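Local coordinates for protein probable hydrolase (Pseudomonas aeruginosa, PDB 7AL6) that is of unknown function but probably acts as an alpha/beta-fold hydrolase, possibly a lipolytic one, at residues V30-G35 with S97-S102. Numbering follows the deposited sequence.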
ATOM      1  N   VAL A  30     -26.078  -8.103  14.967  1.00 25.57           N
ATOM      2  CA  VAL A  30     -25.513  -9.366  14.483  1.00 28.95           C
ATOM      3  C   VAL A  30     -24.571  -9.090  13.312  1.00 26.94           C
ATOM      4  O   VAL A  30     -24.942  -8.396  12.365  1.00 25.21           O
ATOM      5  CB  VAL A  30     -26.631 -10.332  14.027  1.00 27.30           C
ATOM      6  CG1 VAL A  30     -26.029 -11.644  13.548  1.00 25.52           C
ATOM      7  CG2 VAL A  30     -27.631 -10.549  15.134  1.00 29.02           C
ATOM      8  N   ILE A  31     -23.368  -9.660  13.354  1.00 22.53           N
ATOM      9  CA  ILE A  31     -22.497  -9.738  12.181  1.00 24.08           C
ATOM     10  C   ILE A  31     -22.582 -11.149  11.615  1.00 27.70           C
ATOM     11  O   ILE A  31     -22.388 -12.133  12.352  1.00 26.03           O
ATOM     12  CB  ILE A  31     -21.043  -9.363  12.526  1.00 23.42           C
ATOM     13  CG1 ILE A  31     -21.020  -7.979  13.144  1.00 22.45           C
ATOM     14  CG2 ILE A  31     -20.171  -9.352  11.249  1.00 25.20           C
ATOM     15  CD1 ILE A  31     -19.624  -7.577  13.736  1.00 27.02           C
ATOM     16  N   ALA A  32     -22.906 -11.249  10.319  1.00 21.56           N
ATOM     17  CA  ALA A  32     -22.994 -12.516   9.607  1.00 23.21           C
ATOM     18  C   ALA A  32     -21.735 -12.755   8.786  1.00 24.17           C
ATOM     19  O   ALA A  32     -21.332 -11.909   7.970  1.00 25.06           O
ATOM     20  CB  ALA A  32     -24.233 -12.546   8.704  1.00 29.94           C
ATOM     21  N   LEU A  33     -21.130 -13.925   8.986  1.00 21.16           N
ATOM     22  CA  LEU A  33     -19.851 -14.293   8.406  1.00 22.00           C
ATOM     23  C   LEU A  33     -19.997 -15.530   7.508  1.00 27.14           C
ATOM     24  O   LEU A  33     -20.536 -16.563   7.933  1.00 23.58           O
ATOM     25  CB  LEU A  33     -18.843 -14.554   9.528  1.00 23.57           C
ATOM     26  CG  LEU A  33     -18.675 -13.462  10.587  1.00 22.31           C
ATOM     27  CD1 LEU A  33     -17.597 -13.933  11.566  1.00 23.29           C
ATOM     28  CD2 LEU A  33     -18.246 -12.171   9.924  1.00 20.63           C
ATOM     29  N   HIS A  34     -19.451 -15.450   6.275  1.00 22.47           N
ATOM     30  CA  HIS A  34     -19.664 -16.467   5.257  1.00 20.29           C
ATOM     31  C   HIS A  34     -18.510 -17.483   5.231  1.00 23.57           C
ATOM     32  O   HIS A  34     -17.494 -17.362   5.926  1.00 23.60           O
ATOM     33  CB  HIS A  34     -19.870 -15.815   3.877  1.00 23.75           C
ATOM     34  CG  HIS A  34     -18.716 -14.963   3.431  1.00 23.19           C
ATOM     35  ND1 HIS A  34     -17.537 -15.507   2.977  1.00 22.66           N
ATOM     36  CD2 HIS A  34     -18.549 -13.611   3.396  1.00 20.06           C
ATOM     37  CE1 HIS A  34     -16.679 -14.532   2.699  1.00 28.30           C
ATOM     38  NE2 HIS A  34     -17.269 -13.374   2.948  1.00 20.13           N
ATOM     39  N   GLY A  35     -18.649 -18.447   4.340  1.00 24.06           N
ATOM     40  CA  GLY A  35     -17.713 -19.552   4.098  1.00 23.35           C
ATOM     41  C   GLY A  35     -16.527 -19.171   3.238  1.00 28.58           C
ATOM     42  O   GLY A  35     -16.553 -18.151   2.601  1.00 26.07           O
ATOM     43  N   SER A  97     -23.702 -10.198  18.474  1.00 26.67           N
ATOM     44  CA  SER A  97     -23.828 -11.623  18.199  1.00 24.57           C
ATOM     45  C   SER A  97     -23.205 -11.941  16.853  1.00 30.04           C
ATOM     46  O   SER A  97     -22.987 -11.047  16.024  1.00 24.80           O
ATOM     47  CB  SER A  97     -25.291 -12.020  18.262  1.00 28.96           C
ATOM     48  OG  SER A  97     -25.699 -11.966  19.645  1.00 32.13           O
ATOM     49  N   LEU A  98     -22.869 -13.223  16.666  1.00 27.46           N
ATOM     50  CA  LEU A  98     -22.342 -13.724  15.402  1.00 25.20           C
ATOM     51  C   LEU A  98     -23.220 -14.814  14.795  1.00 30.02           C
ATOM     52  O   LEU A  98     -23.782 -15.668  15.493  1.00 25.42           O
ATOM     53  CB  LEU A  98     -20.914 -14.229  15.581  1.00 24.02           C
ATOM     54  CG  LEU A  98     -19.899 -13.119  15.918  1.00 26.61           C
ATOM     55  CD1 LEU A  98     -18.609 -13.777  16.325  1.00 31.22           C
ATOM     56  CD2 LEU A  98     -19.694 -12.126  14.823  1.00 31.31           C
ATOM     57  N   LEU A  99     -23.357 -14.744  13.474  1.00 24.12           N
ATOM     58  CA  LEU A  99     -24.070 -15.715  12.661  1.00 22.07           C
ATOM     59  C   LEU A  99     -23.077 -16.180  11.621  1.00 24.92           C
ATOM     60  O   LEU A  99     -22.687 -15.402  10.744  1.00 25.65           O
ATOM     61  CB  LEU A  99     -25.299 -15.080  12.030  1.00 21.92           C
ATOM     62  CG  LEU A  99     -25.967 -15.893  10.911  1.00 27.24           C
ATOM     63  CD1 LEU A  99     -26.433 -17.286  11.362  1.00 33.26           C
ATOM     64  CD2 LEU A  99     -27.163 -15.095  10.316  1.00 29.60           C
ATOM     65  N   GLY A 100     -22.609 -17.399  11.727  1.00 21.70           N
ATOM     66  CA  GLY A 100     -21.498 -17.838  10.910  1.00 20.47           C
ATOM     67  C   GLY A 100     -21.799 -19.109  10.153  1.00 28.67           C
ATOM     68  O   GLY A 100     -22.380 -20.044  10.702  1.00 29.46           O
ATOM     69  N   HIS A 101     -21.332 -19.160   8.899  1.00 25.61           N
ATOM     70  CA  HIS A 101     -21.459 -20.339   8.058  1.00 28.14           C
ATOM     71  C   HIS A 101     -20.074 -20.886   7.750  1.00 26.24           C
ATOM     72  O   HIS A 101     -19.189 -20.158   7.276  1.00 24.82           O
ATOM     73  CB  HIS A 101     -22.230 -20.056   6.750  1.00 30.36           C
ATOM     74  CG  HIS A 101     -22.243 -21.235   5.822  1.00 30.04           C
ATOM     75  ND1 HIS A 101     -21.593 -21.242   4.610  1.00 26.46           N
ATOM     76  CD2 HIS A 101     -22.781 -22.466   5.964  1.00 25.92           C
ATOM     77  CE1 HIS A 101     -21.724 -22.426   4.045  1.00 37.66           C
ATOM     78  NE2 HIS A 101     -22.447 -23.187   4.846  1.00 29.93           N
ATOM     79  N   SER A 102     -19.883 -22.170   8.040  1.00 27.18           N
ATOM     80  CA  SER A 102     -18.659 -22.895   7.710  1.00 28.93           C
ATOM     81  C   SER A 102     -17.420 -22.180   8.241  1.00 32.72           C
ATOM     82  O   SER A 102     -17.281 -22.026   9.467  1.00 25.42           O
ATOM     83  CB  SER A 102     -18.593 -23.125   6.198  1.00 27.44           C
ATOM     84  OG  SER A 102     -17.630 -24.110   5.913  1.00 33.06           O
TER
HETATM   85  O   HOH W   1     -20.920 -19.239   2.789  1.00 25.09           O
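Leu98 lays its CD2 methyl over the neighbouring strand, 3.8 Å from Ile31 CB, and the same methyl also meets Leu33 CD1. Its CG stands anti to the carbonyl carbon (chi1 -67°), which carries the branch across to Ile31. On the other face of the sheet Val30 and Leu99 cross at a slant, Val30 CG1 reaching 3.8 Å from Leu99 CB; the methyl that stands anti to the Val30 backbone N (chi1 -179°) is the one that reaches Leu99. Ala32 completes that apolar patch beside Leu99.

Between these two layers the strands run parallel. Ile31 and Leu33 give their N-H groups to the carbonyls of Ser97 and Leu99, and their own carbonyls receive the N-H of Leu99 and His101. The bond from His101 N to Leu33 O is 2.9 Å long.

Past Leu33, where the strand of residues 30-33 ends, polar groups take over. Gly35 N donates to a water at 2.9 Å that also hydrogen-bonds His101 ND1, while His34 ND1 donates to Gly35 O of the next residue, 2.8 Å away and in the plane of the His34 ring. One face of the His101 ring carries Ser102 CB, 3.8 Å above its centre, and NE2 of this ring bonds to the carbonyl of His263. Ser102 has a positive phi (53°) in a strained backbone turn, consistent with a nucleophile elbow, Gly100 and Gly104 being the glycines of a GxSxG sequence; its OG bonds to His263 NE2, consistent with a Ser-His-Asp triad including Asp126.

Both strands lie inside the central sheet, flanked by strands 53-58 and 119-125, with helices 77-91 and 103-114 packed over the Ile31, Leu33 and Leu98 face and Phe43 against Ala32 and Leu99 on the other.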